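Local coordinates for chitinase (Thermococcus chitonophagus, PDB 5XSW), which probably hydrolyses chitin as an endochitinase, this chain being the C-terminal part of the longer protein, with a strand-rich domain ahead of a helical, sugar-binding one, at residues V27-I35 with P467-Y478; K323-I331 with N358-F366. All blocks are in the same frame, centred on the assembly; numbering follows the deposited sequence.

Contact 1 (V27-I35 with P467-Y478); sequences VWNGWCFDI and PHIPRPTGDDWY. With GOL (glycerol), chain J.
Asn29 lays its side-chain amide over one face of the Arg471 guanidinium, the planes 19° apart and ND2 offset toward the rim. The stack lies where a type II turn leading to strand 32-41 of an antiparallel sheet meets the coil that runs into helix 475-482, a junction of the strand-rich and helical parts. A bend at chi3 (-79°) turns the guanidinium back over the amide. A glycerol, probably from the crystallisation liquor, joins the two groups: Asn29 ND2 donates to its O2 at 2.8 Å, and Arg471 NH2 to its O1. The backbone joins in: Arg471 N donates to Asn29 OD1 (3.0 Å), while ND2 also donates to a water held by Ile469 O.

At one end, Trp28 NE1 reaches Pro467 O at 2.9 Å, near the indole plane, while its CZ2 rests 3.8 Å from Pro470 CB. Were Trp28 replaced by alanine, the Pro467 carbonyl would probably lose its indole donor and a gap would open beside the Pro470 ring.

At the other end, Asp34 meets the helix start. Its OD1 accepts a weak bond from the N-cap Gly474 N, and its OD2 lies 2.7 Å from Gly474 O, so the acid probably holds a proton.

Contact 2 (K323-I331 with N358-F366); sequences KDPWAETEI and NAEVLWKEF
An Asx turn at Asp324, closed by Trp326 N donating to Asp324 OD1, leads into helix 327-338 and faces the beginning of helix 362-365. Asp324 sends its other oxygen to the second segment, the side chain swung opposite its own amide nitrogen (chi1 179°). OD2 uses its anti lone pair to accept Leu362 N, the first amide of the second helix, at 2.9 Å. The next amide, Trp363 N, gives a weaker, more bent bond to Glu330 OE1 (126° at the hydrogen). Glu330 comes from the first turn of its own helix on an extended chain, and its carboxylate stands at the indole edge near CD1, 84° to the ring plane. The two acids therefore lie side by side, Asp324 OD2 just 2.5 Å from Glu330 OE2, a spacing that suggests a proton held in the pair.

Next to the acids Leu362 CD2 packs on Ile331 CG1 at 3.6 Å and, more loosely, on Ala327 CB; Phe318 of helix 313-321 lies against both Ala327 and Ile331. A water links Asp324 N to Ala359 O, and at the exposed margin Lys323 NZ makes a weak bond to Asn358 OD1 at 3.1 Å. Acidic side chains accepting the otherwise unpaired first-turn amides are characteristic of helix N-termini; in this helix pair both acids come from the neighbouring helix and the Asx turn before it.

How the contacts relate
The pair illustrates how polar side chains meet helix starts in differing surroundings. Contact 1 is mostly buried and ties a sheet strand to a segment over 400 residues later, near the C-terminus; contact 2 is partly buried, joins two helices close in sequence, and is nested inside the loop that contact 1 closes. They share no element and do not touch, their centres lying about 31 Å apart. In each, a carboxylate faces backbone atoms at the beginning of a helix. Contact 1 adds an amide-guanidinium stack, an indole donor and several waters along a coil, whereas contact 2 combines paired acids with a small aliphatic core and a solvent-facing lysine.

Contact 1 (V27-I35 with P467-Y478)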
loop_
_atom_site.group_PDB
_atom_site.type_symbol
_atom_site.label_atom_id
_atom_site.label_comp_id
_atom_site.label_asym_id
_atom_site.label_seq_id
_atom_site.Cartn_x
_atom_site.Cartn_y
_atom_site.Cartn_z
ATOM N N VAL A 27 7.559 16.920 15.548
ATOM C CA VAL A 27 6.524 17.484 16.405
ATOM C C VAL A 27 5.158 17.180 15.737
ATOM O O VAL A 27 5.082 17.033 14.509
ATOM C CB VAL A 27 6.689 19.041 16.643
ATOM C CG1 VAL A 27 8.131 19.403 16.957
ATOM C CG2 VAL A 27 6.192 19.829 15.494
ATOM N N TRP A 28 4.125 17.064 16.551
ATOM C CA TRP A 28 2.775 16.717 16.138
ATOM C C TRP A 28 2.315 17.579 14.996
ATOM O O TRP A 28 2.389 18.808 15.081
ATOM C CB TRP A 28 1.827 16.868 17.302
ATOM C CG TRP A 28 0.404 16.684 16.890
ATOM C CD1 TRP A 28 -0.528 17.667 16.662
ATOM C CD2 TRP A 28 -0.278 15.422 16.713
ATOM N NE1 TRP A 28 -1.739 17.097 16.313
ATOM C CE2 TRP A 28 -1.623 15.723 16.367
ATOM C CE3 TRP A 28 0.122 14.069 16.827
ATOM C CZ2 TRP A 28 -2.570 14.728 16.099
ATOM C CZ3 TRP A 28 -0.826 13.066 16.568
ATOM C CH2 TRP A 28 -2.166 13.400 16.231
ATOM N N ASN A 29 1.937 16.925 13.892
ATOM C CA ASN A 29 1.380 17.582 12.710
ATOM C C ASN A 29 2.407 18.397 11.943
ATOM O O ASN A 29 2.079 19.044 10.984
ATOM C CB ASN A 29 0.206 18.494 13.094
ATOM C CG ASN A 29 -0.934 18.421 12.088
ATOM O OD1 ASN A 29 -0.976 17.515 11.259
ATOM N ND2 ASN A 29 -1.894 19.353 12.187
ATOM N N GLY A 30 3.663 18.346 12.350
ATOM C CA GLY A 30 4.673 19.129 11.660
ATOM C C GLY A 30 5.870 18.325 11.200
ATOM O O GLY A 30 6.973 18.873 11.039
ATOM N N TRP A 31 5.674 17.025 10.958
ATOM C CA TRP A 31 6.805 16.180 10.564
ATOM C C TRP A 31 7.109 16.419 9.103
ATOM O O TRP A 31 8.265 16.352 8.646
ATOM C CB TRP A 31 6.484 14.699 10.842
ATOM C CG TRP A 31 7.547 13.721 10.400
ATOM C CD1 TRP A 31 8.660 13.329 11.114
ATOM C CD2 TRP A 31 7.600 13.009 9.148
ATOM N NE1 TRP A 31 9.399 12.435 10.365
ATOM C CE2 TRP A 31 8.769 12.221 9.166
ATOM C CE3 TRP A 31 6.788 12.985 8.008
ATOM C CZ2 TRP A 31 9.127 11.404 8.106
ATOM C CZ3 TRP A 31 7.158 12.181 6.943
ATOM C CH2 TRP A 31 8.329 11.401 7.006
ATOM N N CYS A 32 6.043 16.685 8.351
ATOM C CA CYS A 32 6.134 17.037 6.950
ATOM C C CYS A 32 4.947 17.973 6.642
ATOM O O CYS A 32 3.811 17.773 7.150
ATOM C CB CYS A 32 6.059 15.794 6.027
ATOM S SG CYS A 32 6.546 16.098 4.387
ATOM N N PHE A 33 5.218 18.980 5.825
ATOM C CA PHE A 33 4.149 19.818 5.245
ATOM C C PHE A 33 4.095 19.587 3.772
ATOM O O PHE A 33 5.104 19.717 3.071
ATOM C CB PHE A 33 4.394 21.342 5.549
ATOM C CG PHE A 33 4.436 21.650 7.007
ATOM C CD1 PHE A 33 3.265 21.723 7.752
ATOM C CD2 PHE A 33 5.640 21.848 7.653
ATOM C CE1 PHE A 33 3.300 22.010 9.123
ATOM C CE2 PHE A 33 5.694 22.113 9.029
ATOM C CZ PHE A 33 4.530 22.183 9.767
ATOM N N ASP A 34 2.917 19.263 3.259
ATOM C CA ASP A 34 2.740 19.113 1.833
ATOM C C ASP A 34 1.963 20.342 1.327
ATOM O O ASP A 34 0.816 20.532 1.722
ATOM C CB ASP A 34 1.945 17.846 1.476
ATOM C CG ASP A 34 2.764 16.559 1.648
ATOM O OD1 ASP A 34 3.933 16.662 2.058
ATOM O OD2 ASP A 34 2.193 15.479 1.365
ATOM N N ILE A 35 2.587 21.130 0.463
ATOM C CA ILE A 35 1.953 22.393 -0.005
ATOM C C ILE A 35 1.325 22.240 -1.359
ATOM O O ILE A 35 2.002 21.941 -2.343
ATOM C CB ILE A 35 3.013 23.522 0.001
ATOM C CG1 ILE A 35 3.455 23.727 1.475
ATOM C CG2 ILE A 35 2.406 24.805 -0.613
ATOM C CD1 ILE A 35 4.393 24.869 1.683
ATOM N N PRO A 467 -4.309 20.097 16.576
ATOM C CA PRO A 467 -5.665 19.543 16.478
ATOM C C PRO A 467 -5.616 17.981 16.603
ATOM O O PRO A 467 -4.581 17.393 16.267
ATOM C CB PRO A 467 -6.107 19.995 15.086
ATOM C CG PRO A 467 -4.839 19.956 14.303
ATOM C CD PRO A 467 -3.760 20.417 15.245
ATOM N N HIS A 468 -6.674 17.341 17.105
ATOM C CA HIS A 468 -6.592 15.911 17.382
ATOM C C HIS A 468 -6.466 15.073 16.116
ATOM O O HIS A 468 -5.863 14.017 16.141
ATOM C CB HIS A 468 -7.805 15.459 18.171
ATOM C CG HIS A 468 -7.883 16.054 19.540
ATOM N ND1 HIS A 468 -6.762 16.440 20.252
ATOM C CD2 HIS A 468 -8.949 16.333 20.328
ATOM C CE1 HIS A 468 -7.139 16.915 21.425
ATOM N NE2 HIS A 468 -8.460 16.860 21.495
ATOM N N ILE A 469 -7.049 15.541 15.015
ATOM C CA ILE A 469 -6.900 14.857 13.719
ATOM C C ILE A 469 -5.800 15.516 12.913
ATOM O O ILE A 469 -5.922 16.695 12.537
ATOM C CB ILE A 469 -8.237 14.870 12.950
ATOM C CG1 ILE A 469 -9.329 14.247 13.832
ATOM C CG2 ILE A 469 -8.099 14.201 11.552
ATOM C CD1 ILE A 469 -10.739 14.303 13.195
ATOM N N PRO A 470 -4.694 14.783 12.662
ATOM C CA PRO A 470 -3.554 15.365 11.953
ATOM C C PRO A 470 -3.812 15.351 10.452
ATOM O O PRO A 470 -4.665 14.568 10.010
ATOM C CB PRO A 470 -2.375 14.433 12.349
ATOM C CG PRO A 470 -3.047 13.079 12.479
ATOM C CD PRO A 470 -4.455 13.367 13.048
ATOM N N ARG A 471 -3.114 16.180 9.681
ATOM C CA ARG A 471 -3.184 16.081 8.217
ATOM C C ARG A 471 -2.447 14.825 7.707
ATOM O O ARG A 471 -1.375 14.497 8.231
ATOM C CB ARG A 471 -2.545 17.300 7.541
ATOM C CG ARG A 471 -3.128 18.664 8.012
ATOM C CD ARG A 471 -2.459 19.841 7.225
ATOM N NE ARG A 471 -1.182 20.019 7.855
ATOM C CZ ARG A 471 -0.990 20.747 8.939
ATOM N NH1 ARG A 471 -1.977 21.471 9.440
ATOM N NH2 ARG A 471 0.200 20.773 9.496
ATOM N N PRO A 472 -3.017 14.153 6.700
ATOM C CA PRO A 472 -2.233 13.201 5.906
ATOM C C PRO A 472 -1.100 13.979 5.264
ATOM O O PRO A 472 -1.290 15.150 4.872
ATOM C CB PRO A 472 -3.225 12.687 4.841
ATOM C CG PRO A 472 -4.300 13.845 4.751
ATOM C CD PRO A 472 -4.365 14.392 6.144
ATOM N N THR A 473 0.074 13.367 5.148
ATOM C CA THR A 473 1.223 14.128 4.670
ATOM C C THR A 473 2.339 13.202 4.166
ATOM O O THR A 473 2.163 11.975 4.191
ATOM C CB THR A 473 1.746 15.073 5.813
ATOM O OG1 THR A 473 2.719 15.986 5.290
ATOM C CG2 THR A 473 2.334 14.274 6.976
ATOM N N GLY A 474 3.452 13.784 3.687
ATOM C CA GLY A 474 4.608 13.021 3.212
ATOM C C GLY A 474 4.639 12.857 1.707
ATOM O O GLY A 474 3.712 13.273 0.999
ATOM N N ASP A 475 5.679 12.198 1.202
ATOM C CA ASP A 475 5.904 12.171 -0.251
ATOM C C ASP A 475 4.833 11.445 -1.022
ATOM O O ASP A 475 4.376 11.925 -2.062
ATOM C CB ASP A 475 7.261 11.505 -0.595
ATOM C CG ASP A 475 8.439 12.355 -0.216
ATOM O OD1 ASP A 475 8.565 12.757 0.939
ATOM O OD2 ASP A 475 9.254 12.644 -1.086
ATOM N N ASP A 476 4.461 10.244 -0.556
ATOM C CA ASP A 476 3.439 9.468 -1.262
ATOM C C ASP A 476 2.094 10.276 -1.323
ATOM O O ASP A 476 1.446 10.283 -2.312
ATOM C CB ASP A 476 3.164 8.118 -0.555
ATOM C CG ASP A 476 4.394 7.132 -0.630
ATOM O OD1 ASP A 476 5.127 7.274 -1.605
ATOM O OD2 ASP A 476 4.595 6.290 0.286
ATOM N N TRP A 477 1.684 10.840 -0.206
ATOM C CA TRP A 477 0.425 11.636 -0.194
ATOM C C TRP A 477 0.484 12.763 -1.237
ATOM O O TRP A 477 -0.437 13.010 -2.037
ATOM C CB TRP A 477 0.200 12.216 1.198
ATOM C CG TRP A 477 -1.041 13.087 1.264
ATOM C CD1 TRP A 477 -1.100 14.488 1.270
ATOM C CD2 TRP A 477 -2.401 12.621 1.235
ATOM N NE1 TRP A 477 -2.450 14.884 1.300
ATOM C CE2 TRP A 477 -3.250 13.763 1.273
ATOM C CE3 TRP A 477 -2.991 11.346 1.207
ATOM C CZ2 TRP A 477 -4.649 13.641 1.312
ATOM C CZ3 TRP A 477 -4.403 11.239 1.258
ATOM C CH2 TRP A 477 -5.197 12.385 1.317
ATOM N N TYR A 478 1.614 13.411 -1.252
ATOM C CA TYR A 478 1.809 14.543 -2.153
ATOM C C TYR A 478 1.536 14.198 -3.587
ATOM O O TYR A 478 0.712 14.852 -4.241
ATOM C CB TYR A 478 3.240 15.071 -2.005
ATOM C CG TYR A 478 3.454 16.411 -2.757
ATOM C CD1 TYR A 478 2.941 17.627 -2.247
ATOM C CD2 TYR A 478 4.140 16.441 -3.945
ATOM C CE1 TYR A 478 3.113 18.841 -2.961
ATOM C CE2 TYR A 478 4.354 17.665 -4.657
ATOM C CZ TYR A 478 3.840 18.841 -4.153
ATOM O OH TYR A 478 4.050 20.006 -4.875
HETATM C C1 GOL J . 0.194 22.988 12.778
HETATM O O1 GOL J . 0.941 22.282 11.794
HETATM C C2 GOL J . -1.224 22.464 12.796
HETATM O O2 GOL J . -1.302 21.556 13.876
HETATM C C3 GOL J . -2.180 23.623 13.044
HETATM O O3 GOL J . -3.514 23.319 12.623
HETATM O O HOH W 1 0.468 16.217 9.219
HETATM O O HOH W 2 -4.593 18.777 11.049
HETATM O O HOH W 3 1.205 18.365 7.595
HETATM O O HOH W 4 0.702 18.819 4.981
#

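Contact 2 (K323-I331 with N358-F366)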
loop_
_atom_site.group_PDB
_atom_site.type_symbol
_atom_site.label_atom_id
_atom_site.label_comp_id
_atom_site.label_asym_id
_atom_site.label_seq_id
_atom_site.Cartn_x
_atom_site.Cartn_y
_atom_site.Cartn_z
ATOM N N LYS A 323 -29.359 13.944 -4.256
ATOM C CA LYS A 323 -30.701 13.460 -3.859
ATOM C C LYS A 323 -30.669 12.214 -2.979
ATOM O O LYS A 323 -31.612 11.963 -2.240
ATOM C CB LYS A 323 -31.572 13.168 -5.094
ATOM C CG LYS A 323 -32.198 14.436 -5.751
ATOM C CD LYS A 323 -33.033 14.104 -7.017
ATOM C CE LYS A 323 -33.213 15.365 -7.933
ATOM N NZ LYS A 323 -33.740 15.046 -9.323
ATOM N N ASP A 324 -29.604 11.417 -3.058
ATOM C CA ASP A 324 -29.510 10.179 -2.263
ATOM C C ASP A 324 -28.875 10.569 -0.911
ATOM O O ASP A 324 -27.721 11.046 -0.839
ATOM C CB ASP A 324 -28.667 9.113 -3.020
ATOM C CG ASP A 324 -28.495 7.805 -2.242
ATOM O OD1 ASP A 324 -28.851 7.713 -1.049
ATOM O OD2 ASP A 324 -28.023 6.838 -2.860
ATOM N N PRO A 325 -29.641 10.452 0.167
ATOM C CA PRO A 325 -29.075 10.898 1.434
ATOM C C PRO A 325 -27.895 9.972 1.937
ATOM O O PRO A 325 -27.152 10.343 2.828
ATOM C CB PRO A 325 -30.285 10.834 2.383
ATOM C CG PRO A 325 -31.111 9.735 1.837
ATOM C CD PRO A 325 -30.981 9.862 0.323
ATOM N N TRP A 326 -27.727 8.811 1.329
ATOM C CA TRP A 326 -26.651 7.886 1.738
ATOM C C TRP A 326 -25.484 7.970 0.727
ATOM O O TRP A 326 -24.559 7.137 0.769
ATOM C CB TRP A 326 -27.209 6.468 1.843
ATOM C CG TRP A 326 -28.015 6.201 3.079
ATOM C CD1 TRP A 326 -29.352 6.465 3.273
ATOM C CD2 TRP A 326 -27.543 5.620 4.302
ATOM N NE1 TRP A 326 -29.725 6.091 4.547
ATOM C CE2 TRP A 326 -28.643 5.564 5.195
ATOM C CE3 TRP A 326 -26.299 5.157 4.731
ATOM C CZ2 TRP A 326 -28.533 5.057 6.496
ATOM C CZ3 TRP A 326 -26.194 4.643 6.014
ATOM C CH2 TRP A 326 -27.298 4.605 6.884
ATOM N N ALA A 327 -25.526 8.971 -0.171
ATOM C CA ALA A 327 -24.520 9.086 -1.222
ATOM C C ALA A 327 -23.056 9.050 -0.692
ATOM O O ALA A 327 -22.267 8.291 -1.218
ATOM C CB ALA A 327 -24.716 10.361 -2.032
ATOM N N GLU A 328 -22.704 9.870 0.301
ATOM C CA GLU A 328 -21.354 9.908 0.798
ATOM C C GLU A 328 -20.909 8.503 1.303
ATOM O O GLU A 328 -19.793 8.002 1.001
ATOM C CB GLU A 328 -21.213 10.931 1.921
ATOM C CG GLU A 328 -19.788 10.895 2.535
ATOM C CD GLU A 328 -19.546 11.947 3.608
ATOM O OE1 GLU A 328 -20.466 12.161 4.445
ATOM O OE2 GLU A 328 -18.438 12.500 3.648
ATOM N N THR A 329 -21.777 7.900 2.088
ATOM C CA THR A 329 -21.502 6.574 2.691
ATOM C C THR A 329 -21.320 5.520 1.585
ATOM O O THR A 329 -20.462 4.643 1.683
ATOM C CB THR A 329 -22.630 6.163 3.689
ATOM O OG1 THR A 329 -22.642 7.131 4.770
ATOM C CG2 THR A 329 -22.334 4.763 4.268
ATOM N N GLU A 330 -22.145 5.571 0.549
ATOM C CA GLU A 330 -21.988 4.662 -0.573
ATOM C C GLU A 330 -20.608 4.817 -1.285
ATOM O O GLU A 330 -19.957 3.813 -1.600
ATOM C CB GLU A 330 -23.116 4.916 -1.626
ATOM C CG GLU A 330 -24.481 4.452 -1.079
ATOM C CD GLU A 330 -25.617 5.020 -1.916
ATOM O OE1 GLU A 330 -25.459 5.079 -3.144
ATOM O OE2 GLU A 330 -26.636 5.409 -1.352
ATOM N N ILE A 331 -20.198 6.055 -1.532
ATOM C CA ILE A 331 -18.921 6.373 -2.191
ATOM C C ILE A 331 -17.762 5.868 -1.324
ATOM O O ILE A 331 -16.831 5.185 -1.790
ATOM C CB ILE A 331 -18.777 7.857 -2.409
ATOM C CG1 ILE A 331 -19.795 8.318 -3.471
ATOM C CG2 ILE A 331 -17.346 8.217 -2.886
ATOM C CD1 ILE A 331 -19.886 9.830 -3.644
ATOM N N ASN A 358 -28.341 13.915 -9.030
ATOM C CA ASN A 358 -29.757 13.647 -9.301
ATOM C C ASN A 358 -30.180 12.227 -9.097
ATOM O O ASN A 358 -31.357 11.893 -9.249
ATOM C CB ASN A 358 -30.121 14.068 -10.739
ATOM C CG ASN A 358 -30.232 15.591 -10.878
ATOM O OD1 ASN A 358 -30.989 16.227 -10.157
ATOM N ND2 ASN A 358 -29.437 16.171 -11.756
ATOM N N ALA A 359 -29.238 11.365 -8.750
ATOM C CA ALA A 359 -29.590 9.973 -8.587
ATOM C C ALA A 359 -30.322 9.742 -7.272
ATOM O O ALA A 359 -29.857 10.180 -6.221
ATOM C CB ALA A 359 -28.293 9.065 -8.675
ATOM N N GLU A 360 -31.434 8.998 -7.313
ATOM C CA GLU A 360 -32.147 8.683 -6.094
ATOM C C GLU A 360 -31.410 7.624 -5.285
ATOM O O GLU A 360 -31.425 7.664 -4.073
ATOM C CB GLU A 360 -33.554 8.187 -6.402
ATOM C CG GLU A 360 -34.476 9.287 -6.958
ATOM C CD GLU A 360 -35.952 8.894 -6.927
ATOM O OE1 GLU A 360 -36.271 7.794 -6.410
ATOM O OE2 GLU A 360 -36.789 9.686 -7.422
ATOM N N VAL A 361 -30.807 6.660 -5.981
ATOM C CA VAL A 361 -29.890 5.682 -5.359
ATOM C C VAL A 361 -28.601 5.737 -6.171
ATOM O O VAL A 361 -28.509 5.133 -7.235
ATOM C CB VAL A 361 -30.463 4.301 -5.367
ATOM C CG1 VAL A 361 -29.611 3.327 -4.528
ATOM C CG2 VAL A 361 -31.913 4.340 -4.826
ATOM N N LEU A 362 -27.613 6.458 -5.655
ATOM C CA LEU A 362 -26.336 6.648 -6.355
ATOM C C LEU A 362 -25.705 5.305 -6.792
ATOM O O LEU A 362 -25.320 5.154 -7.954
ATOM C CB LEU A 362 -25.392 7.457 -5.466
ATOM C CG LEU A 362 -24.068 7.843 -6.120
ATOM C CD1 LEU A 362 -24.249 8.992 -7.179
ATOM C CD2 LEU A 362 -23.055 8.235 -5.061
ATOM N N TRP A 363 -25.680 4.300 -5.918
ATOM C CA TRP A 363 -24.877 3.128 -6.241
ATOM C C TRP A 363 -25.495 2.347 -7.395
ATOM O O TRP A 363 -24.792 1.695 -8.132
ATOM C CB TRP A 363 -24.668 2.211 -5.026
ATOM C CG TRP A 363 -25.852 1.477 -4.514
ATOM C CD1 TRP A 363 -26.708 1.872 -3.492
ATOM C CD2 TRP A 363 -26.294 0.192 -4.933
ATOM N NE1 TRP A 363 -27.685 0.912 -3.316
ATOM C CE2 TRP A 363 -27.425 -0.140 -4.157
ATOM C CE3 TRP A 363 -25.850 -0.710 -5.904
ATOM C CZ2 TRP A 363 -28.115 -1.325 -4.328
ATOM C CZ3 TRP A 363 -26.530 -1.907 -6.049
ATOM C CH2 TRP A 363 -27.647 -2.198 -5.269
ATOM N N LYS A 364 -26.808 2.429 -7.564
ATOM C CA LYS A 364 -27.458 1.732 -8.680
ATOM C C LYS A 364 -27.247 2.448 -9.996
ATOM O O LYS A 364 -27.078 1.821 -11.035
ATOM C CB LYS A 364 -28.953 1.570 -8.400
ATOM C CG LYS A 364 -29.230 0.508 -7.344
ATOM C CD LYS A 364 -30.745 0.316 -7.238
ATOM C CE LYS A 364 -31.117 -0.466 -5.984
ATOM N NZ LYS A 364 -32.604 -0.574 -5.812
ATOM N N GLU A 365 -27.229 3.762 -9.947
ATOM C CA GLU A 365 -27.007 4.530 -11.165
ATOM C C GLU A 365 -25.585 4.393 -11.678
ATOM O O GLU A 365 -25.363 4.495 -12.870
ATOM C CB GLU A 365 -27.298 5.988 -10.918
ATOM C CG GLU A 365 -28.736 6.293 -11.029
ATOM C CD GLU A 365 -28.947 7.393 -12.026
ATOM O OE1 GLU A 365 -28.342 7.303 -13.126
ATOM O OE2 GLU A 365 -29.684 8.354 -11.690
ATOM N N PHE A 366 -24.630 4.266 -10.765
ATOM C CA PHE A 366 -23.227 4.251 -11.127
ATOM C C PHE A 366 -22.591 2.872 -11.085
ATOM O O PHE A 366 -21.393 2.741 -11.257
ATOM C CB PHE A 366 -22.454 5.226 -10.251
ATOM C CG PHE A 366 -22.567 6.649 -10.696
ATOM C CD1 PHE A 366 -23.700 7.384 -10.422
ATOM C CD2 PHE A 366 -21.553 7.241 -11.408
ATOM C CE1 PHE A 366 -23.807 8.691 -10.839
ATOM C CE2 PHE A 366 -21.652 8.547 -11.828
ATOM C CZ PHE A 366 -22.785 9.273 -11.546
HETATM O O HOH W 5 -27.688 11.270 -5.319
#